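PDB 2QEN: walker-Type ATPase from Pyrococcus abyssi, which probably binds ATP through a P-loop fold, is captured here with ADP and a magnesium ion, and has a cellular role that remains unknown. Local coordinates for residues R40-S45 against V200-K205; A137-F142 against G171-L176; A153-A158 against S188-R193. The protein carries 1 engineered substitution. All blocks are in the same frame, centred on the assembly; numbering follows the deposited sequence.

Contact 1 (R40-S45 against V200-K205); sequences RRVGKS and VKPFDK. With MG (magnesium ion), chain B; ADP (adenosine-5'-diphosphate), chain C.
V42 and V200 meet at methyl CG1, V42 CG1 lying 3.8 Å from V200 CG1, while the other methyl, V42 CG2, packs 3.9 Å from P202 CD. Next to this apolar patch runs K44, the lysine of the Walker A motif. Its CB faces the β-phosphate oxygens of ADP, and its CG, set anti to the carbonyl carbon (chi1 -54°), lies 4.3 Å from V200 CB. Bends at chi3 and chi4 bring the chain back over the phosphate, so that CE passes near O1B and K44 NZ ends 2.9 Å from ADP O1B, with further bonds to S172 OG and G38 O. The same O1B takes the backbone N of G43 and of K44, K44 N at 2.8 Å, and R41 N bonds to O3B. S45 N bonds to O2B, while S45 OG binds the magnesium ion at 2.3 Å; ADP O2B and four waters complete six ligands. The P-loop leads from strand 33-37 into helix 44-54, and V42, V200 and P202 tie it to the exit of the neighbouring edge strand 196-199, ahead of helix 205-217.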
loop_
_atom_site.group_PDB
_atom_site.type_symbol
_atom_site.label_atom_id
_atom_site.label_comp_id
_atom_site.label_asym_id
_atom_site.label_seq_id
_atom_site.Cartn_x
_atom_site.Cartn_y
_atom_site.Cartn_z
ATOM N N ARG A 40 0.223 4.178 -4.129
ATOM C CA ARG A 40 0.008 2.841 -4.675
ATOM C C ARG A 40 1.074 2.521 -5.735
ATOM O O ARG A 40 1.364 3.357 -6.587
ATOM C CB ARG A 40 -1.386 2.754 -5.298
ATOM C CG ARG A 40 -1.636 1.495 -6.110
ATOM C CD ARG A 40 -2.344 0.419 -5.315
ATOM N NE ARG A 40 -3.790 0.620 -5.363
ATOM C CZ ARG A 40 -4.661 -0.216 -5.921
ATOM N NH1 ARG A 40 -4.248 -1.346 -6.493
ATOM N NH2 ARG A 40 -5.957 0.077 -5.896
ATOM N N ARG A 41 1.646 1.316 -5.645
ATOM C CA ARG A 41 2.655 0.764 -6.578
ATOM C C ARG A 41 4.073 1.241 -6.311
ATOM O O ARG A 41 4.984 0.924 -7.073
ATOM C CB ARG A 41 2.309 1.019 -8.050
ATOM C CG ARG A 41 1.120 0.251 -8.558
ATOM C CD ARG A 41 0.455 0.997 -9.692
ATOM N NE ARG A 41 -0.836 0.389 -10.003
ATOM C CZ ARG A 41 -2.013 0.998 -9.892
ATOM N NH1 ARG A 41 -2.105 2.284 -9.514
ATOM N NH2 ARG A 41 -3.109 0.316 -10.189
ATOM N N VAL A 42 4.248 2.004 -5.239
ATOM C CA VAL A 42 5.556 2.538 -4.875
ATOM C C VAL A 42 6.500 1.457 -4.329
ATOM O O VAL A 42 7.716 1.636 -4.324
ATOM C CB VAL A 42 5.413 3.720 -3.867
ATOM C CG1 VAL A 42 5.160 3.215 -2.407
ATOM C CG2 VAL A 42 6.601 4.650 -3.964
ATOM N N GLY A 43 5.929 0.354 -3.847
ATOM C CA GLY A 43 6.708 -0.781 -3.359
ATOM C C GLY A 43 6.563 -1.172 -1.889
ATOM O O GLY A 43 7.459 -1.823 -1.351
ATOM N N LYS A 44 5.450 -0.790 -1.247
ATOM C CA LYS A 44 5.205 -1.103 0.185
ATOM C C LYS A 44 5.026 -2.585 0.491
ATOM O O LYS A 44 5.659 -3.112 1.419
ATOM C CB LYS A 44 3.984 -0.334 0.748
ATOM C CG LYS A 44 3.992 1.191 0.567
ATOM C CD LYS A 44 2.743 1.831 1.180
ATOM C CE LYS A 44 1.465 1.538 0.386
ATOM N NZ LYS A 44 1.534 1.963 -1.085
ATOM N N SER A 45 4.147 -3.270 -0.249
ATOM C CA SER A 45 3.972 -4.717 -0.029
ATOM C C SER A 45 5.274 -5.491 -0.213
ATOM O O SER A 45 5.609 -6.370 0.591
ATOM C CB SER A 45 2.903 -5.303 -0.941
ATOM O OG SER A 45 1.620 -4.906 -0.499
ATOM N N VAL A 200 7.526 5.579 2.106
ATOM C CA VAL A 200 8.103 4.992 0.893
ATOM C C VAL A 200 7.727 5.857 -0.311
ATOM O O VAL A 200 6.561 5.926 -0.708
ATOM C CB VAL A 200 7.671 3.502 0.666
ATOM C CG1 VAL A 200 8.395 2.914 -0.531
ATOM C CG2 VAL A 200 7.924 2.647 1.908
ATOM N N LYS A 201 8.745 6.496 -0.886
ATOM C CA LYS A 201 8.597 7.436 -1.984
ATOM C C LYS A 201 9.091 6.813 -3.285
ATOM O O LYS A 201 9.869 5.854 -3.240
ATOM C CB LYS A 201 9.434 8.684 -1.690
ATOM C CG LYS A 201 9.206 9.321 -0.320
ATOM C CD LYS A 201 7.810 9.940 -0.211
ATOM C CE LYS A 201 7.765 11.033 0.855
ATOM N NZ LYS A 201 6.357 11.444 1.138
ATOM N N PRO A 202 8.645 7.354 -4.447
ATOM C CA PRO A 202 9.216 6.992 -5.750
ATOM C C PRO A 202 10.729 7.149 -5.775
ATOM O O PRO A 202 11.254 8.062 -5.144
ATOM C CB PRO A 202 8.601 8.026 -6.707
ATOM C CG PRO A 202 7.314 8.406 -6.091
ATOM C CD PRO A 202 7.550 8.338 -4.590
ATOM N N PHE A 203 11.414 6.263 -6.492
ATOM C CA PHE A 203 12.843 6.393 -6.746
ATOM C C PHE A 203 13.141 7.757 -7.354
ATOM O O PHE A 203 12.338 8.279 -8.141
ATOM C CB PHE A 203 13.320 5.334 -7.755
ATOM C CG PHE A 203 13.217 3.902 -7.274
ATOM C CD1 PHE A 203 13.387 3.569 -5.921
ATOM C CD2 PHE A 203 12.998 2.869 -8.197
ATOM C CE1 PHE A 203 13.312 2.237 -5.494
ATOM C CE2 PHE A 203 12.929 1.532 -7.774
ATOM C CZ PHE A 203 13.075 1.218 -6.425
ATOM N N ASP A 204 14.300 8.325 -7.021
ATOM C CA ASP A 204 14.770 9.503 -7.736
ATOM C C ASP A 204 15.199 9.148 -9.175
ATOM O O ASP A 204 15.189 7.974 -9.564
ATOM C CB ASP A 204 15.833 10.294 -6.936
ATOM C CG ASP A 204 17.179 9.563 -6.778
ATOM O OD1 ASP A 204 17.497 8.622 -7.528
ATOM O OD2 ASP A 204 17.963 9.983 -5.893
ATOM N N LYS A 205 15.530 10.163 -9.966
ATOM C CA LYS A 205 15.972 9.984 -11.346
ATOM C C LYS A 205 17.057 8.922 -11.501
ATOM O O LYS A 205 16.883 7.957 -12.245
ATOM C CB LYS A 205 16.489 11.316 -11.890
ATOM C CG LYS A 205 15.658 11.934 -13.001
ATOM C CD LYS A 205 16.245 11.637 -14.382
ATOM C CE LYS A 205 17.643 12.187 -14.554
ATOM N NZ LYS A 205 18.306 11.608 -15.773
HETATM MG MG MG B . 0.408 -3.198 -1.464
HETATM P PB ADP C . 2.392 -1.114 -3.138
HETATM O O1B ADP C . 3.177 0.069 -2.624
HETATM O O2B ADP C . 2.217 -2.184 -2.083
HETATM O O3B ADP C . 1.105 -0.788 -3.848
HETATM P PA ADP C . 3.983 -3.215 -4.479
HETATM O O1A ADP C . 4.930 -3.580 -3.367
HETATM O O2A ADP C . 2.913 -4.173 -4.903
HETATM O O3A ADP C . 3.353 -1.722 -4.277
HETATM O "O5'" ADP C . 4.941 -2.888 -5.740
HETATM C "C5'" ADP C . 4.465 -2.807 -7.087
HETATM C "C4'" ADP C . 5.352 -3.705 -7.960
HETATM O "O4'" ADP C . 6.594 -3.042 -8.263
HETATM C "C3'" ADP C . 5.782 -5.022 -7.314
HETATM O "O3'" ADP C . 4.899 -6.095 -7.616
HETATM C "C2'" ADP C . 7.098 -5.313 -7.963
HETATM O "O2'" ADP C . 6.789 -5.668 -9.308
HETATM C "C1'" ADP C . 7.695 -3.949 -8.141
HETATM N N9 ADP C . 8.590 -3.434 -7.081
HETATM C C8 ADP C . 8.216 -2.611 -6.084
HETATM N N7 ADP C . 9.276 -2.246 -5.324
HETATM C C5 ADP C . 10.363 -2.848 -5.840
HETATM C C6 ADP C . 11.806 -2.898 -5.526
HETATM N N6 ADP C . 12.314 -2.208 -4.480
HETATM N N1 ADP C . 12.602 -3.652 -6.326
HETATM C C2 ADP C . 12.111 -4.348 -7.356
HETATM N N3 ADP C . 10.815 -4.334 -7.718
HETATM C C4 ADP C . 9.906 -3.623 -7.008
HETATM O O HOH W 1 0.381 -2.043 0.351
HETATM O O HOH W 2 -1.275 -4.399 -1.056
HETATM O O HOH W 3 0.575 -4.330 -3.247
HETATM O O HOH W 4 -1.043 -1.966 -2.612
#

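Contact 2 (A137-F142 against G171-L176)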
loop_
_atom_site.group_PDB
_atom_site.type_symbol
_atom_site.label_atom_id
_atom_site.label_comp_id
_atom_site.label_asym_id
_atom_site.label_seq_id
_atom_site.Cartn_x
_atom_site.Cartn_y
_atom_site.Cartn_z
ATOM N N ALA A 137 -4.481 -1.323 5.618
ATOM C CA ALA A 137 -5.274 -1.418 6.836
ATOM C C ALA A 137 -6.462 -0.441 6.892
ATOM O O ALA A 137 -7.351 -0.579 7.739
ATOM C CB ALA A 137 -4.361 -1.246 8.055
ATOM N N GLN A 138 -6.500 0.527 5.979
ATOM C CA GLN A 138 -7.642 1.445 5.913
ATOM C C GLN A 138 -8.942 0.709 5.554
ATOM O O GLN A 138 -10.039 1.212 5.832
ATOM C CB GLN A 138 -7.380 2.632 4.961
ATOM C CG GLN A 138 -7.367 2.291 3.478
ATOM C CD GLN A 138 -5.997 1.858 2.969
ATOM O OE1 GLN A 138 -5.069 1.635 3.744
ATOM N NE2 GLN A 138 -5.873 1.741 1.656
ATOM N N TYR A 139 -8.822 -0.477 4.947
ATOM C CA TYR A 139 -9.999 -1.286 4.640
ATOM C C TYR A 139 -10.619 -1.947 5.867
ATOM O O TYR A 139 -11.693 -2.530 5.781
ATOM C CB TYR A 139 -9.698 -2.336 3.569
ATOM C CG TYR A 139 -9.522 -1.750 2.182
ATOM C CD1 TYR A 139 -10.615 -1.508 1.367
ATOM C CD2 TYR A 139 -8.255 -1.447 1.696
ATOM C CE1 TYR A 139 -10.460 -0.965 0.080
ATOM C CE2 TYR A 139 -8.080 -0.909 0.414
ATOM C CZ TYR A 139 -9.188 -0.679 -0.386
ATOM O OH TYR A 139 -9.027 -0.134 -1.638
ATOM N N LEU A 140 -9.949 -1.845 7.004
ATOM C CA LEU A 140 -10.480 -2.396 8.250
ATOM C C LEU A 140 -11.632 -1.551 8.786
ATOM O O LEU A 140 -12.332 -1.975 9.705
ATOM C CB LEU A 140 -9.372 -2.573 9.301
ATOM C CG LEU A 140 -8.263 -3.584 8.944
ATOM C CD1 LEU A 140 -7.132 -3.592 10.013
ATOM C CD2 LEU A 140 -8.809 -5.020 8.700
ATOM N N ARG A 141 -11.844 -0.376 8.191
ATOM C CA ARG A 141 -13.019 0.447 8.490
ATOM C C ARG A 141 -14.299 -0.239 8.009
ATOM O O ARG A 141 -15.396 0.111 8.437
ATOM C CB ARG A 141 -12.878 1.874 7.920
ATOM C CG ARG A 141 -13.050 2.039 6.411
ATOM C CD ARG A 141 -12.743 3.478 6.005
ATOM N NE ARG A 141 -13.085 3.804 4.614
ATOM C CZ ARG A 141 -12.325 3.520 3.552
ATOM N NH1 ARG A 141 -11.170 2.869 3.703
ATOM N NH2 ARG A 141 -12.721 3.877 2.325
ATOM N N PHE A 142 -14.136 -1.241 7.148
ATOM C CA PHE A 142 -15.256 -2.053 6.659
ATOM C C PHE A 142 -15.402 -3.372 7.449
ATOM O O PHE A 142 -16.106 -4.295 7.030
ATOM C CB PHE A 142 -15.104 -2.323 5.164
ATOM C CG PHE A 142 -15.127 -1.076 4.320
ATOM C CD1 PHE A 142 -16.322 -0.376 4.107
ATOM C CD2 PHE A 142 -13.963 -0.606 3.727
ATOM C CE1 PHE A 142 -16.352 0.783 3.318
ATOM C CE2 PHE A 142 -13.978 0.543 2.924
ATOM C CZ PHE A 142 -15.184 1.246 2.724
ATOM N N GLY A 171 -0.703 1.594 4.168
ATOM C CA GLY A 171 -1.777 2.245 3.434
ATOM C C GLY A 171 -1.253 3.018 2.239
ATOM O O GLY A 171 -0.287 3.785 2.348
ATOM N N SER A 172 -1.878 2.781 1.090
ATOM C CA SER A 172 -1.700 3.624 -0.090
ATOM C C SER A 172 -2.592 4.864 0.004
ATOM O O SER A 172 -2.232 5.927 -0.504
ATOM C CB SER A 172 -2.018 2.843 -1.365
ATOM O OG SER A 172 -1.167 1.705 -1.496
ATOM N N GLU A 173 -3.754 4.716 0.642
ATOM C CA GLU A 173 -4.670 5.827 0.883
ATOM C C GLU A 173 -4.326 6.373 2.262
ATOM O O GLU A 173 -5.021 6.112 3.242
ATOM C CB GLU A 173 -6.134 5.366 0.797
ATOM C CG GLU A 173 -6.492 4.627 -0.527
ATOM C CD GLU A 173 -7.921 4.085 -0.550
ATOM O OE1 GLU A 173 -8.222 3.143 0.227
ATOM O OE2 GLU A 173 -8.747 4.586 -1.353
ATOM N N VAL A 174 -3.217 7.108 2.316
ATOM C CA VAL A 174 -2.617 7.575 3.563
ATOM C C VAL A 174 -3.572 8.393 4.450
ATOM O O VAL A 174 -3.675 8.156 5.658
ATOM C CB VAL A 174 -1.303 8.357 3.299
ATOM C CG1 VAL A 174 -0.696 8.854 4.628
ATOM C CG2 VAL A 174 -0.298 7.478 2.565
ATOM N N GLY A 175 -4.272 9.342 3.848
ATOM C CA GLY A 175 -5.215 10.175 4.581
ATOM C C GLY A 175 -6.341 9.358 5.179
ATOM O O GLY A 175 -6.842 9.683 6.245
ATOM N N LEU A 176 -6.727 8.293 4.474
ATOM C CA LEU A 176 -7.818 7.419 4.886
ATOM C C LEU A 176 -7.386 6.519 6.023
ATOM O O LEU A 176 -8.207 6.147 6.868
ATOM C CB LEU A 176 -8.322 6.590 3.695
ATOM C CG LEU A 176 -9.698 6.878 3.052
ATOM C CD1 LEU A 176 -10.254 8.313 3.220
ATOM C CD2 LEU A 176 -9.754 6.449 1.600
HETATM O O HOH W 5 -10.307 2.199 1.371
#
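Q138 and L176 bring the two backbones nearest, 6.1 Å from CA to CA, where the 3-10 turn 137-141 passes the first turn of helix 174-181. Q138 CB rests against L176 C, and its CG sits between the backbone N and the carbonyl carbon (chi1 72°), from where a bend at chi2 turns the amide toward the end of strand 165-171. There Q138 OE1 lies 3.4 Å from G171 CA. On the other branch, Q138 NE2 donates to E173 OE1 at 3.1 Å, nearly in its own amide plane, and meets the anti lone pair of that oxygen; the two side chains cross at about a right angle. NE2 also bonds to E136, a residue of the magnesium site that does not bind the ion directly here, so the amide spans two acids. Shortening Q138 to an alanine would probably leave E173 OE1 without its amide donor, remove one partner of E136 and open a gap beside G171. R141 NH1 folds back onto Q138 O at 2.9 Å, approaching from above the carbonyl plane, and its guanidinium lies between L176 CG, over the rim of one face, and F142 CE2, over the centre of the other. E173 OE1 and R141 NH1 stand 4.6 Å apart, too far for a salt bridge, but water 5 donates to E173 OE1 and accepts from R141 NH1, each bond 2.6 Å. With amide and water both donating to E173 OE1 and an arginine nearby, the carboxylate is likely to be favoured as the anion, and Q138 NE2, bonded to both E173 and E136, probably helps to position E136.

Contact 3 (A153-A158 against S188-R193); sequences ALFAYA and SPLYGR
Two consecutive reverse turns, type I from S188 to Y191 and type II from L190 to R193, pack P189, L190 and R193 against the helix residues A153, F155 and A156. An ST turn opens the first of them, S188 OG accepting from L190 N at 3.2 Å. P189 lays its ring on the backbone of A153, P189 CB standing 3.6 Å from A153 CA, and its carbonyl oxygen meets the methyl of the next helical turn, with P189 O 3.4 Å from A156 CB. L190 lays CD2 against the helix backbone at F155 and A156: with CG anti to the carbonyl carbon (chi1 -77°), L190 CD2 settles 3.6 Å from A156 N and also touches F155 CB at 3.9 Å, while CD1 lies at the edge of the F155 ring, near its plane. A156 CB, besides meeting P189, sits over the centre of one face of the R193 guanidinium, 4.0 Å above its plane. That guanidinium is reached by an extended chain, and R193 NH2 also makes a salt bridge to D160, further along the same helix. Helix 149-161 thus lies between this connection, which runs from helix 174-181 to strand 196-199, and the sheet, where F155 meets F134 edge-to-face and touches I167 and L169 of strand 165-171.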
loop_
_atom_site.group_PDB
_atom_site.type_symbol
_atom_site.label_atom_id
_atom_site.label_comp_id
_atom_site.label_asym_id
_atom_site.label_seq_id
_atom_site.Cartn_x
_atom_site.Cartn_y
_atom_site.Cartn_z
ATOM N N ALA A 153 -9.593 -0.899 19.185
ATOM C CA ALA A 153 -9.519 -1.372 20.559
ATOM C C ALA A 153 -8.477 -2.486 20.715
ATOM O O ALA A 153 -7.673 -2.461 21.648
ATOM C CB ALA A 153 -10.902 -1.823 21.054
ATOM N N LEU A 154 -8.484 -3.448 19.799
ATOM C CA LEU A 154 -7.476 -4.501 19.772
ATOM C C LEU A 154 -6.071 -3.928 19.669
ATOM O O LEU A 154 -5.181 -4.375 20.385
ATOM C CB LEU A 154 -7.737 -5.479 18.610
ATOM C CG LEU A 154 -6.725 -6.607 18.348
ATOM C CD1 LEU A 154 -6.673 -7.656 19.483
ATOM C CD2 LEU A 154 -7.049 -7.268 17.039
ATOM N N PHE A 155 -5.876 -2.956 18.774
ATOM C CA PHE A 155 -4.573 -2.289 18.597
ATOM C C PHE A 155 -4.107 -1.529 19.862
ATOM O O PHE A 155 -2.914 -1.500 20.167
ATOM C CB PHE A 155 -4.578 -1.326 17.400
ATOM C CG PHE A 155 -4.829 -1.979 16.057
ATOM C CD1 PHE A 155 -4.500 -3.312 15.821
ATOM C CD2 PHE A 155 -5.371 -1.229 15.003
ATOM C CE1 PHE A 155 -4.738 -3.894 14.571
ATOM C CE2 PHE A 155 -5.596 -1.794 13.747
ATOM C CZ PHE A 155 -5.282 -3.115 13.523
ATOM N N ALA A 156 -5.044 -0.899 20.565
ATOM C CA ALA A 156 -4.748 -0.183 21.809
ATOM C C ALA A 156 -4.297 -1.167 22.875
ATOM O O ALA A 156 -3.386 -0.889 23.643
ATOM C CB ALA A 156 -5.972 0.571 22.289
ATOM N N TYR A 157 -4.939 -2.331 22.901
ATOM C CA TYR A 157 -4.573 -3.399 23.832
ATOM C C TYR A 157 -3.179 -3.957 23.531
ATOM O O TYR A 157 -2.351 -4.064 24.421
ATOM C CB TYR A 157 -5.624 -4.505 23.807
ATOM C CG TYR A 157 -5.227 -5.717 24.611
ATOM C CD1 TYR A 157 -5.187 -5.674 26.008
ATOM C CD2 TYR A 157 -4.900 -6.898 23.979
ATOM C CE1 TYR A 157 -4.819 -6.777 26.733
ATOM C CE2 TYR A 157 -4.548 -8.007 24.700
ATOM C CZ TYR A 157 -4.509 -7.946 26.060
ATOM O OH TYR A 157 -4.149 -9.069 26.749
ATOM N N ALA A 158 -2.912 -4.286 22.275
ATOM C CA ALA A 158 -1.556 -4.666 21.874
ATOM C C ALA A 158 -0.503 -3.594 22.256
ATOM O O ALA A 158 0.560 -3.914 22.788
ATOM C CB ALA A 158 -1.510 -4.978 20.386
ATOM N N SER A 188 -11.655 7.589 19.955
ATOM C CA SER A 188 -10.791 6.528 19.432
ATOM C C SER A 188 -10.052 5.793 20.547
ATOM O O SER A 188 -9.390 6.429 21.380
ATOM C CB SER A 188 -9.768 7.100 18.447
ATOM O OG SER A 188 -8.809 6.118 18.055
ATOM N N PRO A 189 -10.158 4.449 20.567
ATOM C CA PRO A 189 -9.397 3.647 21.525
ATOM C C PRO A 189 -7.887 3.889 21.440
ATOM O O PRO A 189 -7.191 3.697 22.435
ATOM C CB PRO A 189 -9.746 2.211 21.128
ATOM C CG PRO A 189 -11.115 2.335 20.506
ATOM C CD PRO A 189 -11.026 3.609 19.720
ATOM N N LEU A 190 -7.398 4.331 20.279
ATOM C CA LEU A 190 -5.980 4.623 20.100
ATOM C C LEU A 190 -5.568 6.038 20.506
ATOM O O LEU A 190 -4.430 6.438 20.272
ATOM C CB LEU A 190 -5.565 4.363 18.648
ATOM C CG LEU A 190 -5.360 2.915 18.201
ATOM C CD1 LEU A 190 -4.966 2.881 16.732
ATOM C CD2 LEU A 190 -4.306 2.234 19.046
ATOM N N TYR A 191 -6.480 6.796 21.108
ATOM C CA TYR A 191 -6.209 8.197 21.429
ATOM C C TYR A 191 -4.932 8.372 22.250
ATOM O O TYR A 191 -4.706 7.645 23.218
ATOM C CB TYR A 191 -7.394 8.844 22.155
ATOM C CG TYR A 191 -7.093 10.237 22.654
ATOM C CD1 TYR A 191 -7.084 11.327 21.778
ATOM C CD2 TYR A 191 -6.805 10.466 24.000
ATOM C CE1 TYR A 191 -6.796 12.600 22.225
ATOM C CE2 TYR A 191 -6.527 11.752 24.469
ATOM C CZ TYR A 191 -6.519 12.809 23.577
ATOM O OH TYR A 191 -6.245 14.078 24.034
ATOM N N GLY A 192 -4.111 9.343 21.849
ATOM C CA GLY A 192 -2.857 9.650 22.546
ATOM C C GLY A 192 -1.709 8.679 22.292
ATOM O O GLY A 192 -0.598 8.890 22.777
ATOM N N ARG A 193 -1.967 7.614 21.539
ATOM C CA ARG A 193 -0.958 6.583 21.325
ATOM C C ARG A 193 -0.173 6.896 20.056
ATOM O O ARG A 193 -0.763 7.100 18.991
ATOM C CB ARG A 193 -1.596 5.193 21.295
ATOM C CG ARG A 193 -1.881 4.645 22.704
ATOM C CD ARG A 193 -2.887 3.521 22.675
ATOM N NE ARG A 193 -3.336 3.132 24.018
ATOM C CZ ARG A 193 -4.447 3.573 24.605
ATOM N NH1 ARG A 193 -5.240 4.448 23.997
ATOM N NH2 ARG A 193 -4.764 3.144 25.819
#

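From the N terminus, the P-loop 40-45 comes first, following strand 33-37, and waits for its partner until 200-205, past strand 196-199; contact 1 therefore encloses everything between. Inside that span, 137-142 and then 153-158 follow strand 130-135, and after strand 165-171 their partners arrive in the same order, 171-176 and 188-193, so contacts 2 and 3 cross. Contact 1 joins the nucleotide loop to the adjoining edge strand of the sheet, contact 2 ties the ends of two inner strands together, and contact 3 holds a helix to the return connection. K44 and S172 join contacts 1 and 2; L140 CD1 packs 4.0 Å from F155 CZ, linking 2 and 3.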